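Local coordinates for hydrogenase expression/formation protein (hypb) (Archaeoglobus fulgidus, PDB 2WSM) that probably binds and hydrolyses GTP and handles nickel during maturation of hydrogenase, as a HypB member of the SIMIBI class of GTPases, at residues A[50-55]-A[73-78]; A[118-123]-A[150-155]; A[145-150]-A[174-179]; A[189-194]-A[201-206]. All coordinates share one frame; numbering follows the deposited sequence.

Contact 1 (A[50-55]-A[73-78]); sequences TIERIG and YERVRR
R75 and E52 join the two helices through a salt bridge in which one carboxylate oxygen takes two N-H groups. The bond from R75 NE to E52 OE2 is 3.2 Å long with an N-H...O angle of 156°; that from R75 NH2 to the same E52 OE2, at 3.3 Å, is weak. OE2 lies at the edge of the guanidinium, in its plane, and receives the N-H of NE on its syn lone pair; the bond is moderately bent. The two flat groups are nearly coplanar, 18° apart, although the chains that carry them cross at about a right angle. E52 OE1 stays farther off, 3.7 Å from R75 NH2, so the grip is on one oxygen. R75 bridges the gap between the helices because its CG lies anti to the backbone N (chi1 -168°) and the chain then runs extended to NE. A long, charged residue suits this partly exposed place, and R75 NH1 has a second, weak and long, ion pair with E48. Further in, the buried I51 and V76 approach loosely, I51 CD1 4.6 Å from V76 CB; F79 and I81 pack on I51, and A83 on V76. The arrangement is a surface salt bridge between neighbouring helices 43-54 and 70-77 of a P-loop NTPase fold, the first of them following the probable Walker A loop.

Contact 2 (A[118-123]-A[150-155]); sequences GNLICP and PEIFRV
N119 brings its backbone O to 4.0 Å from I152 CD1, while its side chain turns back on its own loop. With CG anti to the backbone N (chi1 172°), N119 OD1 accepts from I121 N, which lies above the carbonyl plane, and from C122 N at 2.7 Å, in that plane. These bonds make an Asx turn and an Asx motif, a folding of the loop that suits asparagine, whose short amide reaches the next N-H groups. The carbonyl O of L120 lies against the I152 side chain, nearest CG2 at 3.4 Å, and L120 CD2 is 4.3 Å from I152 CD1. A water bridges the two backbones, donating to L120 O and accepting from I152 N at 2.8 Å, tying helix 150-154 to the loop after strand 111-118 of this P-loop NTPase fold. The L120 side chain also touches the probable Walker A loop. I121 packs on E151 of the second subunit. C122 is tied covalently to C92 by a disulfide. P123 CB is 4.3 Å from I152 CD1, which the long branch, with CG1 anti to the backbone N, carries to both L120 and P123. M36 of strand 31-37 packs on P123 and I152.

Contact 3 (A[145-150]-A[174-179]); sequences VVEKHP and VEKMKA
K176 reaches across to E147, its NZ donating to E147 OE1 at 3.1 Å in a salt bridge. The lysine chain leaves with CG anti to the backbone N and bends only at its last torsion (chi4 48°), which turns NZ toward the carboxylate; the oxygen is met from above its plane, 63° out of it, and the two side chains cross at about a right angle. NZ also forms a salt bridge with D180, one turn further along its own helix, so a lysine here serves two acids at once. An alanine in its place would probably leave E147 and D180 close together without the positive charge they now share. M177, next along, belongs to the buried side. The weakly bonded helix 145-148 and helix 174-184 pack here beside strand 132-138 of the parallel sheet, whose V137 touches both V145 and M177. The flexible methionine, bent at chi3 (72°), brings its CE to 3.8 Å from V145 CG1. Its backbone O lies 3.9 Å from V146 CG2, so that the two valines fill the space beside one residue with short, branched groups. Within 145-150, H149 ND1 donates to V145 O at 2.9 Å, the oxygen lying near the ring plane.

Contact 4 (A[189-194]-A[201-206]); sequences KIIEMD and FEEWID
I191 and E203 face each other where strand 189-192 runs beside helix 201-206, roughly antiparallel, with 148° between their N-to-C directions and the axes 8.6 Å apart at their closest. The backbones come nearest at M193 and F201, whose CA atoms are 6.6 Å apart. No hydrogen bond joins the two segments, so the contact is made by side chains. I191 points toward the helix and slides past E203 in the opposite direction: its CG1 lies 3.6 Å from E203 CD, and its CD1 is equally near E203 CG. The glutamate is extended, with CG anti to the backbone N (chi1 -180°), so both CG and the carboxylate lie along I191, and the residue remains solvent-exposed. I191 CD1 also reaches W204, 4.3 Å from its CB. Replacing I191 with an alanine would probably open a gap beneath E203 and leave the W204 CB side less filled. M193 makes the next contact, its unbranched chain bent at chi3 (-75°) to put CE 3.6 Å from W204 CB, obliquely to the indole. The indole itself leads away from the strand to helix 43-54, where its NE1 is hydrogen-bonded to T50 OG1 and L46 packs on it. This is the packing of the C-terminal helix on an edge strand of a parallel sheet, as in alpha/beta P-loop folds.

How the contacts relate
From the N terminus, contact 1 closes a short loop containing strand 60-64, between helices 43-54 and 70-77. Contact 2 brings the loop after strand 111-118 to helix 150-154, closing a span that contains strand 132-138. Contact 3 closes the span from helix 145-148 to helix 174-184, which contains strand 158-162. Contacts 2 and 3 cross, share P150, pack together through L120 and F153 against V145 and V146, and both touch the second subunit. Helix 174-184 leads into strand 189-192, where contact 4 closes the shortest loop and meets contact 3 through K178 and I190. Although far along the chain, contacts 1 and 4 touch through the R53-E202 salt bridge, joining the C-terminal helix to helix 43-54.

Contact 1 (A[50-55]-A[73-78])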
loop_
_atom_site.group_PDB
_atom_site.type_symbol
_atom_site.label_atom_id
_atom_site.label_comp_id
_atom_site.label_asym_id
_atom_site.label_seq_id
_atom_site.Cartn_x
_atom_site.Cartn_y
_atom_site.Cartn_z
ATOM N N THR A 50 17.781 -14.531 13.706
ATOM C CA THR A 50 17.712 -13.766 14.945
ATOM C C THR A 50 17.427 -14.677 16.133
ATOM O O THR A 50 18.072 -14.591 17.176
ATOM C CB THR A 50 16.589 -12.727 14.888
ATOM O OG1 THR A 50 16.851 -11.793 13.838
ATOM C CG2 THR A 50 16.463 -11.998 16.219
ATOM N N ILE A 51 16.426 -15.530 15.966
ATOM C CA ILE A 51 16.034 -16.468 16.999
ATOM C C ILE A 51 17.220 -17.355 17.371
ATOM O O ILE A 51 17.460 -17.631 18.547
ATOM C CB ILE A 51 14.828 -17.304 16.530
ATOM C CG1 ILE A 51 13.593 -16.401 16.430
ATOM C CG2 ILE A 51 14.571 -18.475 17.470
ATOM C CD1 ILE A 51 12.479 -16.989 15.614
ATOM N N GLU A 52 17.981 -17.760 16.359
ATOM C CA GLU A 52 19.124 -18.639 16.562
ATOM C C GLU A 52 20.246 -17.964 17.338
ATOM O O GLU A 52 20.911 -18.596 18.154
ATOM C CB GLU A 52 19.637 -19.160 15.223
ATOM C CG GLU A 52 18.799 -20.294 14.666
ATOM C CD GLU A 52 18.850 -20.391 13.153
ATOM O OE1 GLU A 52 19.900 -20.056 12.560
ATOM O OE2 GLU A 52 17.831 -20.812 12.561
ATOM N N ARG A 53 20.442 -16.674 17.093
ATOM C CA ARG A 53 21.563 -15.955 17.684
ATOM C C ARG A 53 21.315 -15.510 19.128
ATOM O O ARG A 53 22.191 -15.647 19.976
ATOM C CB ARG A 53 21.964 -14.764 16.805
ATOM C CG ARG A 53 22.830 -13.727 17.510
ATOM C CD ARG A 53 24.236 -14.243 17.801
ATOM N NE ARG A 53 24.938 -14.625 16.577
ATOM C CZ ARG A 53 25.745 -13.822 15.888
ATOM N NH1 ARG A 53 26.340 -14.265 14.785
ATOM N NH2 ARG A 53 25.962 -12.578 16.296
ATOM N N ILE A 54 20.130 -14.988 19.414
ATOM C CA ILE A 54 19.854 -14.443 20.744
ATOM C C ILE A 54 18.649 -15.072 21.444
ATOM O O ILE A 54 18.215 -14.582 22.485
ATOM C CB ILE A 54 19.643 -12.907 20.706
ATOM C CG1 ILE A 54 18.531 -12.543 19.718
ATOM C CG2 ILE A 54 20.951 -12.182 20.376
ATOM C CD1 ILE A 54 18.061 -11.109 19.826
ATOM N N GLY A 55 18.114 -16.152 20.882
ATOM C CA GLY A 55 16.941 -16.805 21.447
ATOM C C GLY A 55 17.141 -17.350 22.855
ATOM O O GLY A 55 16.186 -17.486 23.619
ATOM N N TYR A 73 8.244 -23.253 9.190
ATOM C CA TYR A 73 7.493 -23.286 10.439
ATOM C C TYR A 73 8.141 -24.218 11.458
ATOM O O TYR A 73 8.230 -23.896 12.643
ATOM C CB TYR A 73 6.028 -23.653 10.212
ATOM C CG TYR A 73 5.167 -22.438 10.008
ATOM C CD1 TYR A 73 4.845 -21.610 11.074
ATOM C CD2 TYR A 73 4.694 -22.103 8.750
ATOM C CE1 TYR A 73 4.066 -20.485 10.890
ATOM C CE2 TYR A 73 3.914 -20.991 8.557
ATOM C CZ TYR A 73 3.604 -20.182 9.626
ATOM O OH TYR A 73 2.828 -19.066 9.423
ATOM N N GLU A 74 8.602 -25.368 10.985
ATOM C CA GLU A 74 9.349 -26.278 11.831
ATOM C C GLU A 74 10.595 -25.582 12.342
ATOM O O GLU A 74 10.930 -25.666 13.520
ATOM C CB GLU A 74 9.745 -27.528 11.052
ATOM C CG GLU A 74 10.308 -28.630 11.923
ATOM C CD GLU A 74 10.199 -29.992 11.270
ATOM O OE1 GLU A 74 10.623 -30.132 10.100
ATOM O OE2 GLU A 74 9.688 -30.922 11.930
ATOM N N ARG A 75 11.280 -24.876 11.452
ATOM C CA ARG A 75 12.548 -24.272 11.822
ATOM C C ARG A 75 12.391 -23.251 12.950
ATOM O O ARG A 75 13.194 -23.222 13.884
ATOM C CB ARG A 75 13.238 -23.654 10.607
ATOM C CG ARG A 75 14.681 -23.261 10.866
ATOM C CD ARG A 75 15.355 -22.776 9.597
ATOM N NE ARG A 75 16.512 -21.928 9.881
ATOM C CZ ARG A 75 17.254 -21.343 8.945
ATOM N NH1 ARG A 75 16.966 -21.518 7.661
ATOM N NH2 ARG A 75 18.286 -20.587 9.292
ATOM N N VAL A 76 11.350 -22.424 12.872
ATOM C CA VAL A 76 11.134 -21.405 13.893
ATOM C C VAL A 76 10.614 -22.014 15.190
ATOM O O VAL A 76 11.028 -21.616 16.279
ATOM C CB VAL A 76 10.169 -20.291 13.425
ATOM C CG1 VAL A 76 10.669 -19.654 12.143
ATOM C CG2 VAL A 76 8.758 -20.831 13.247
ATOM N N ARG A 77 9.715 -22.985 15.067
ATOM C CA ARG A 77 9.112 -23.621 16.231
ATOM C C ARG A 77 10.098 -24.548 16.941
ATOM O O ARG A 77 9.947 -24.850 18.125
ATOM C CB ARG A 77 7.855 -24.390 15.820
ATOM C CG ARG A 77 6.632 -23.506 15.644
ATOM C CD ARG A 77 5.594 -24.148 14.743
ATOM N NE ARG A 77 4.542 -23.200 14.384
ATOM C CZ ARG A 77 3.685 -23.368 13.379
ATOM N NH1 ARG A 77 3.752 -24.454 12.619
ATOM N NH2 ARG A 77 2.763 -22.445 13.131
ATOM N N ARG A 78 11.119 -24.979 16.209
ATOM C CA ARG A 78 12.088 -25.931 16.724
ATOM C C ARG A 78 12.795 -25.426 17.977
ATOM O O ARG A 78 13.224 -26.220 18.817
ATOM C CB ARG A 78 13.112 -26.255 15.642
ATOM C CG ARG A 78 14.252 -27.150 16.091
ATOM C CD ARG A 78 15.271 -27.256 14.980
ATOM N NE ARG A 78 14.605 -27.354 13.686
ATOM C CZ ARG A 78 15.216 -27.203 12.518
ATOM N NH1 ARG A 78 16.516 -26.942 12.485
ATOM N NH2 ARG A 78 14.528 -27.310 11.388
#

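Contact 2 (A[118-123]-A[150-155])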
loop_
_atom_site.group_PDB
_atom_site.type_symbol
_atom_site.label_atom_id
_atom_site.label_comp_id
_atom_site.label_asym_id
_atom_site.label_seq_id
_atom_site.Cartn_x
_atom_site.Cartn_y
_atom_site.Cartn_z
ATOM N N GLY A 118 3.779 -9.676 2.138
ATOM C CA GLY A 118 4.761 -9.393 1.101
ATOM C C GLY A 118 4.267 -8.314 0.146
ATOM O O GLY A 118 3.721 -8.617 -0.914
ATOM N N ASN A 119 4.456 -7.054 0.523
ATOM C CA ASN A 119 3.868 -5.932 -0.205
ATOM C C ASN A 119 4.499 -4.609 0.230
ATOM O O ASN A 119 4.718 -4.388 1.417
ATOM C CB ASN A 119 2.348 -5.924 0.022
ATOM C CG ASN A 119 1.675 -4.695 -0.539
ATOM O OD1 ASN A 119 1.583 -3.672 0.127
ATOM N ND2 ASN A 119 1.170 -4.798 -1.763
ATOM N N LEU A 120 4.791 -3.731 -0.727
ATOM C CA LEU A 120 5.486 -2.479 -0.433
ATOM C C LEU A 120 4.593 -1.247 -0.446
ATOM O O LEU A 120 5.085 -0.118 -0.417
ATOM C CB LEU A 120 6.648 -2.266 -1.407
ATOM C CG LEU A 120 7.863 -3.169 -1.168
ATOM C CD1 LEU A 120 8.995 -2.829 -2.116
ATOM C CD2 LEU A 120 8.314 -3.065 0.271
ATOM N N ILE A 121 3.285 -1.460 -0.482
ATOM C CA ILE A 121 2.344 -0.347 -0.608
ATOM C C ILE A 121 1.326 -0.302 0.543
ATOM O O ILE A 121 1.330 0.624 1.353
ATOM C CB ILE A 121 1.588 -0.415 -1.965
ATOM C CG1 ILE A 121 2.469 0.095 -3.104
ATOM C CG2 ILE A 121 0.292 0.383 -1.920
ATOM C CD1 ILE A 121 3.115 -1.003 -3.911
ATOM N N CYS A 122 0.467 -1.314 0.607
ATOM C CA CYS A 122 -0.669 -1.335 1.531
ATOM C C CYS A 122 -0.346 -1.100 3.013
ATOM O O CYS A 122 -1.105 -0.427 3.698
ATOM C CB CYS A 122 -1.469 -2.637 1.366
ATOM S SG CYS A 122 -2.186 -2.895 -0.293
ATOM N N PRO A 123 0.767 -1.668 3.520
ATOM C CA PRO A 123 1.072 -1.553 4.956
ATOM C C PRO A 123 1.348 -0.123 5.455
ATOM O O PRO A 123 1.349 0.104 6.663
ATOM C CB PRO A 123 2.332 -2.413 5.115
ATOM C CG PRO A 123 2.264 -3.395 3.988
ATOM C CD PRO A 123 1.700 -2.587 2.845
ATOM N N PRO A 150 8.414 5.551 -1.937
ATOM C CA PRO A 150 8.718 6.530 -0.891
ATOM C C PRO A 150 7.831 6.358 0.335
ATOM O O PRO A 150 8.317 6.541 1.446
ATOM C CB PRO A 150 8.398 7.875 -1.556
ATOM C CG PRO A 150 8.336 7.595 -3.016
ATOM C CD PRO A 150 7.908 6.182 -3.167
ATOM N N GLU A 151 6.553 6.043 0.137
ATOM C CA GLU A 151 5.609 6.011 1.252
ATOM C C GLU A 151 6.023 5.014 2.331
ATOM O O GLU A 151 6.045 5.346 3.518
ATOM C CB GLU A 151 4.181 5.697 0.782
ATOM C CG GLU A 151 3.525 6.765 -0.084
ATOM C CD GLU A 151 3.544 6.426 -1.565
ATOM O OE1 GLU A 151 2.497 6.614 -2.216
ATOM O OE2 GLU A 151 4.590 5.961 -2.080
ATOM N N ILE A 152 6.352 3.792 1.920
ATOM C CA ILE A 152 6.706 2.776 2.889
ATOM C C ILE A 152 8.083 3.020 3.491
ATOM O O ILE A 152 8.288 2.779 4.684
ATOM C CB ILE A 152 6.595 1.348 2.323
ATOM C CG1 ILE A 152 6.601 0.330 3.471
ATOM C CG2 ILE A 152 7.710 1.059 1.334
ATOM C CD1 ILE A 152 5.896 -0.981 3.139
ATOM N N PHE A 153 9.022 3.515 2.688
ATOM C CA PHE A 153 10.380 3.714 3.206
ATOM C C PHE A 153 10.433 4.882 4.181
ATOM O O PHE A 153 11.295 4.929 5.045
ATOM C CB PHE A 153 11.421 3.822 2.087
ATOM C CG PHE A 153 11.768 2.491 1.471
ATOM C CD1 PHE A 153 11.214 2.099 0.260
ATOM C CD2 PHE A 153 12.614 1.609 2.138
ATOM C CE1 PHE A 153 11.508 0.870 -0.286
ATOM C CE2 PHE A 153 12.919 0.368 1.598
ATOM C CZ PHE A 153 12.365 -0.009 0.389
ATOM N N ARG A 154 9.467 5.787 4.071
ATOM C CA ARG A 154 9.360 6.902 5.001
ATOM C C ARG A 154 8.983 6.489 6.424
ATOM O O ARG A 154 9.339 7.180 7.373
ATOM C CB ARG A 154 8.363 7.942 4.491
ATOM C CG ARG A 154 8.996 9.224 3.986
ATOM C CD ARG A 154 7.935 10.176 3.425
ATOM N NE ARG A 154 7.636 9.895 2.023
ATOM C CZ ARG A 154 6.427 10.004 1.475
ATOM N NH1 ARG A 154 6.248 9.723 0.187
ATOM N NH2 ARG A 154 5.390 10.382 2.215
ATOM N N VAL A 155 8.263 5.380 6.577
ATOM C CA VAL A 155 7.728 5.017 7.888
ATOM C C VAL A 155 8.727 4.194 8.696
ATOM O O VAL A 155 8.529 3.952 9.886
ATOM C CB VAL A 155 6.356 4.279 7.787
ATOM C CG1 VAL A 155 5.373 5.081 6.930
ATOM C CG2 VAL A 155 6.522 2.867 7.230
HETATM O O HOH W 1 5.380 2.748 -0.544
#

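Contact 3 (A[145-150]-A[174-179])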
loop_
_atom_site.group_PDB
_atom_site.type_symbol
_atom_site.label_atom_id
_atom_site.label_comp_id
_atom_site.label_asym_id
_atom_site.label_seq_id
_atom_site.Cartn_x
_atom_site.Cartn_y
_atom_site.Cartn_z
ATOM N N VAL A 145 13.945 0.295 -6.510
ATOM C CA VAL A 145 12.815 -0.086 -5.664
ATOM C C VAL A 145 12.600 0.887 -4.497
ATOM O O VAL A 145 11.473 1.139 -4.101
ATOM C CB VAL A 145 12.972 -1.530 -5.136
ATOM C CG1 VAL A 145 14.228 -1.642 -4.299
ATOM C CG2 VAL A 145 11.731 -1.967 -4.343
ATOM N N VAL A 146 13.673 1.446 -3.952
ATOM C CA VAL A 146 13.510 2.429 -2.892
ATOM C C VAL A 146 12.842 3.691 -3.430
ATOM O O VAL A 146 11.871 4.180 -2.858
ATOM C CB VAL A 146 14.842 2.799 -2.216
ATOM C CG1 VAL A 146 14.626 3.942 -1.230
ATOM C CG2 VAL A 146 15.448 1.584 -1.514
ATOM N N GLU A 147 13.347 4.210 -4.541
ATOM C CA GLU A 147 12.806 5.451 -5.071
ATOM C C GLU A 147 11.381 5.299 -5.609
ATOM O O GLU A 147 10.624 6.261 -5.635
ATOM C CB GLU A 147 13.749 6.081 -6.105
ATOM C CG GLU A 147 13.955 5.290 -7.385
ATOM C CD GLU A 147 14.837 6.039 -8.375
ATOM O OE1 GLU A 147 15.581 5.382 -9.130
ATOM O OE2 GLU A 147 14.790 7.289 -8.391
ATOM N N LYS A 148 11.024 4.091 -6.030
ATOM C CA LYS A 148 9.662 3.794 -6.464
ATOM C C LYS A 148 8.663 3.735 -5.303
ATOM O O LYS A 148 7.465 3.832 -5.526
ATOM C CB LYS A 148 9.614 2.446 -7.187
ATOM C CG LYS A 148 10.093 2.447 -8.627
ATOM C CD LYS A 148 10.054 1.016 -9.155
ATOM C CE LYS A 148 10.289 0.945 -10.654
ATOM N NZ LYS A 148 10.366 -0.474 -11.123
ATOM N N HIS A 149 9.147 3.546 -4.075
ATOM C CA HIS A 149 8.249 3.335 -2.929
ATOM C C HIS A 149 8.555 4.239 -1.741
ATOM O O HIS A 149 8.897 3.766 -0.659
ATOM C CB HIS A 149 8.265 1.860 -2.498
ATOM C CG HIS A 149 7.841 0.922 -3.582
ATOM N ND1 HIS A 149 8.741 0.238 -4.366
ATOM C CD2 HIS A 149 6.612 0.596 -4.047
ATOM C CE1 HIS A 149 8.085 -0.492 -5.252
ATOM N NE2 HIS A 149 6.791 -0.289 -5.081
ATOM N N PRO A 150 8.414 5.551 -1.937
ATOM C CA PRO A 150 8.718 6.530 -0.891
ATOM C C PRO A 150 7.831 6.358 0.335
ATOM O O PRO A 150 8.317 6.541 1.446
ATOM C CB PRO A 150 8.398 7.875 -1.556
ATOM C CG PRO A 150 8.336 7.595 -3.016
ATOM C CD PRO A 150 7.908 6.182 -3.167
ATOM N N VAL A 174 24.181 -0.900 -5.064
ATOM C CA VAL A 174 23.850 -0.852 -3.647
ATOM C C VAL A 174 23.938 0.560 -3.080
ATOM O O VAL A 174 23.104 0.969 -2.266
ATOM C CB VAL A 174 24.745 -1.804 -2.821
ATOM C CG1 VAL A 174 24.484 -1.638 -1.333
ATOM C CG2 VAL A 174 24.505 -3.235 -3.240
ATOM N N GLU A 175 24.949 1.306 -3.511
ATOM C CA GLU A 175 25.178 2.644 -2.979
ATOM C C GLU A 175 24.101 3.633 -3.413
ATOM O O GLU A 175 23.872 4.641 -2.752
ATOM C CB GLU A 175 26.584 3.135 -3.344
ATOM C CG GLU A 175 27.675 2.400 -2.571
ATOM C CD GLU A 175 27.427 2.426 -1.063
ATOM O OE1 GLU A 175 27.294 3.540 -0.506
ATOM O OE2 GLU A 175 27.359 1.342 -0.437
ATOM N N LYS A 176 23.432 3.334 -4.519
ATOM C CA LYS A 176 22.281 4.127 -4.943
ATOM C C LYS A 176 21.051 3.814 -4.081
ATOM O O LYS A 176 20.272 4.706 -3.734
ATOM C CB LYS A 176 21.962 3.841 -6.406
ATOM C CG LYS A 176 20.678 4.468 -6.878
ATOM C CD LYS A 176 20.199 3.852 -8.182
ATOM C CE LYS A 176 18.748 4.227 -8.437
ATOM N NZ LYS A 176 18.526 5.697 -8.241
ATOM N N MET A 177 20.876 2.540 -3.743
ATOM C CA MET A 177 19.750 2.135 -2.917
ATOM C C MET A 177 19.883 2.793 -1.546
ATOM O O MET A 177 18.926 3.352 -1.015
ATOM C CB MET A 177 19.674 0.607 -2.808
ATOM C CG MET A 177 19.427 -0.075 -4.135
ATOM S SD MET A 177 19.367 -1.876 -4.069
ATOM C CE MET A 177 17.799 -2.147 -3.241
ATOM N N LYS A 178 21.091 2.750 -0.998
ATOM C CA LYS A 178 21.380 3.379 0.283
ATOM C C LYS A 178 21.081 4.877 0.258
ATOM O O LYS A 178 20.404 5.392 1.153
ATOM C CB LYS A 178 22.842 3.136 0.669
ATOM C CG LYS A 178 23.218 3.646 2.047
ATOM C CD LYS A 178 24.619 3.176 2.438
ATOM C CE LYS A 178 25.080 3.779 3.768
ATOM N NZ LYS A 178 24.340 3.251 4.961
ATOM N N ALA A 179 21.583 5.565 -0.769
ATOM C CA ALA A 179 21.417 7.013 -0.904
ATOM C C ALA A 179 19.955 7.429 -1.095
ATOM O O ALA A 179 19.514 8.434 -0.542
ATOM C CB ALA A 179 22.285 7.549 -2.054
#

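Contact 4 (A[189-194]-A[201-206])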
loop_
_atom_site.group_PDB
_atom_site.type_symbol
_atom_site.label_atom_id
_atom_site.label_comp_id
_atom_site.label_asym_id
_atom_site.label_seq_id
_atom_site.Cartn_x
_atom_site.Cartn_y
_atom_site.Cartn_z
ATOM N N LYS A 189 18.066 4.317 10.518
ATOM C CA LYS A 189 19.296 3.555 10.411
ATOM C C LYS A 189 19.210 2.743 9.124
ATOM O O LYS A 189 18.121 2.366 8.691
ATOM C CB LYS A 189 19.473 2.613 11.610
ATOM C CG LYS A 189 19.375 3.283 12.980
ATOM C CD LYS A 189 19.666 2.286 14.105
ATOM C CE LYS A 189 19.185 2.800 15.462
ATOM N NZ LYS A 189 20.094 3.817 16.067
ATOM N N ILE A 190 20.355 2.478 8.513
ATOM C CA ILE A 190 20.397 1.698 7.287
ATOM C C ILE A 190 21.471 0.630 7.408
ATOM O O ILE A 190 22.619 0.921 7.726
ATOM C CB ILE A 190 20.680 2.588 6.054
ATOM C CG1 ILE A 190 19.578 3.637 5.893
ATOM C CG2 ILE A 190 20.779 1.750 4.803
ATOM C CD1 ILE A 190 19.757 4.543 4.687
ATOM N N ILE A 191 21.092 -0.615 7.161
ATOM C CA ILE A 191 22.043 -1.707 7.248
ATOM C C ILE A 191 22.157 -2.411 5.909
ATOM O O ILE A 191 21.154 -2.747 5.292
ATOM C CB ILE A 191 21.622 -2.724 8.326
ATOM C CG1 ILE A 191 21.610 -2.063 9.706
ATOM C CG2 ILE A 191 22.552 -3.922 8.310
ATOM C CD1 ILE A 191 20.950 -2.900 10.794
ATOM N N GLU A 192 23.384 -2.617 5.455
ATOM C CA GLU A 192 23.627 -3.412 4.265
ATOM C C GLU A 192 23.890 -4.834 4.716
ATOM O O GLU A 192 24.822 -5.089 5.478
ATOM C CB GLU A 192 24.827 -2.870 3.500
ATOM C CG GLU A 192 24.721 -1.399 3.145
ATOM C CD GLU A 192 26.043 -0.844 2.665
ATOM O OE1 GLU A 192 26.625 -1.424 1.719
ATOM O OE2 GLU A 192 26.509 0.160 3.249
ATOM N N MET A 193 23.072 -5.768 4.254
ATOM C CA MET A 193 23.074 -7.087 4.870
ATOM C C MET A 193 23.208 -8.219 3.874
ATOM O O MET A 193 22.646 -8.178 2.781
ATOM C CB MET A 193 21.812 -7.275 5.720
ATOM C CG MET A 193 21.729 -8.616 6.455
ATOM S SD MET A 193 20.177 -8.827 7.364
ATOM C CE MET A 193 20.445 -7.743 8.761
ATOM N N ASP A 194 23.981 -9.224 4.267
ATOM C CA ASP A 194 24.032 -10.487 3.548
ATOM C C ASP A 194 24.225 -11.598 4.570
ATOM O O ASP A 194 25.320 -11.786 5.095
ATOM C CB ASP A 194 25.170 -10.497 2.535
ATOM C CG ASP A 194 25.147 -11.727 1.662
ATOM O OD1 ASP A 194 25.935 -12.651 1.934
ATOM O OD2 ASP A 194 24.333 -11.778 0.714
ATOM N N PHE A 201 24.853 -8.398 10.093
ATOM C CA PHE A 201 24.055 -9.143 11.062
ATOM C C PHE A 201 24.251 -8.651 12.489
ATOM O O PHE A 201 23.282 -8.425 13.220
ATOM C CB PHE A 201 24.334 -10.647 10.973
ATOM C CG PHE A 201 23.391 -11.486 11.794
ATOM C CD1 PHE A 201 22.045 -11.582 11.451
ATOM C CD2 PHE A 201 23.841 -12.169 12.911
ATOM C CE1 PHE A 201 21.171 -12.349 12.207
ATOM C CE2 PHE A 201 22.970 -12.945 13.673
ATOM C CZ PHE A 201 21.632 -13.035 13.319
ATOM N N GLU A 202 25.508 -8.489 12.882
ATOM C CA GLU A 202 25.833 -8.001 14.213
ATOM C C GLU A 202 25.219 -6.628 14.424
ATOM O O GLU A 202 24.720 -6.312 15.504
ATOM C CB GLU A 202 27.347 -7.929 14.388
ATOM C CG GLU A 202 28.062 -9.234 14.063
ATOM C CD GLU A 202 27.943 -10.276 15.164
ATOM O OE1 GLU A 202 27.100 -10.102 16.079
ATOM O OE2 GLU A 202 28.702 -11.271 15.106
ATOM N N GLU A 203 25.270 -5.807 13.382
ATOM C CA GLU A 203 24.655 -4.493 13.439
ATOM C C GLU A 203 23.166 -4.638 13.740
ATOM O O GLU A 203 22.628 -3.915 14.580
ATOM C CB GLU A 203 24.873 -3.747 12.125
ATOM C CG GLU A 203 24.269 -2.355 12.096
ATOM C CD GLU A 203 24.885 -1.456 11.020
ATOM O OE1 GLU A 203 25.406 -1.980 10.010
ATOM O OE2 GLU A 203 24.845 -0.220 11.191
ATOM N N TRP A 204 22.512 -5.580 13.057
ATOM C CA TRP A 204 21.090 -5.846 13.260
ATOM C C TRP A 204 20.822 -6.264 14.695
ATOM O O TRP A 204 19.910 -5.757 15.350
ATOM C CB TRP A 204 20.619 -6.938 12.293
ATOM C CG TRP A 204 19.329 -7.621 12.675
ATOM C CD1 TRP A 204 19.188 -8.888 13.150
ATOM C CD2 TRP A 204 18.001 -7.070 12.608
ATOM N NE1 TRP A 204 17.858 -9.165 13.382
ATOM C CE2 TRP A 204 17.110 -8.065 13.059
ATOM C CE3 TRP A 204 17.483 -5.832 12.218
ATOM C CZ2 TRP A 204 15.727 -7.865 13.122
ATOM C CZ3 TRP A 204 16.104 -5.634 12.278
ATOM C CH2 TRP A 204 15.246 -6.644 12.728
ATOM N N ILE A 205 21.637 -7.187 15.186
ATOM C CA ILE A 205 21.471 -7.704 16.537
ATOM C C ILE A 205 21.674 -6.582 17.546
ATOM O O ILE A 205 20.888 -6.429 18.485
ATOM C CB ILE A 205 22.453 -8.854 16.815
ATOM C CG1 ILE A 205 22.100 -10.070 15.956
ATOM C CG2 ILE A 205 22.451 -9.211 18.290
ATOM C CD1 ILE A 205 20.881 -10.829 16.435
ATOM N N ASP A 206 22.721 -5.790 17.335
ATOM C CA ASP A 206 22.995 -4.629 18.178
ATOM C C ASP A 206 21.813 -3.666 18.234
ATOM O O ASP A 206 21.508 -3.110 19.284
ATOM C CB ASP A 206 24.245 -3.891 17.690
ATOM C CG ASP A 206 25.530 -4.659 17.976
ATOM O OD1 ASP A 206 25.571 -5.412 18.974
ATOM O OD2 ASP A 206 26.499 -4.507 17.202
#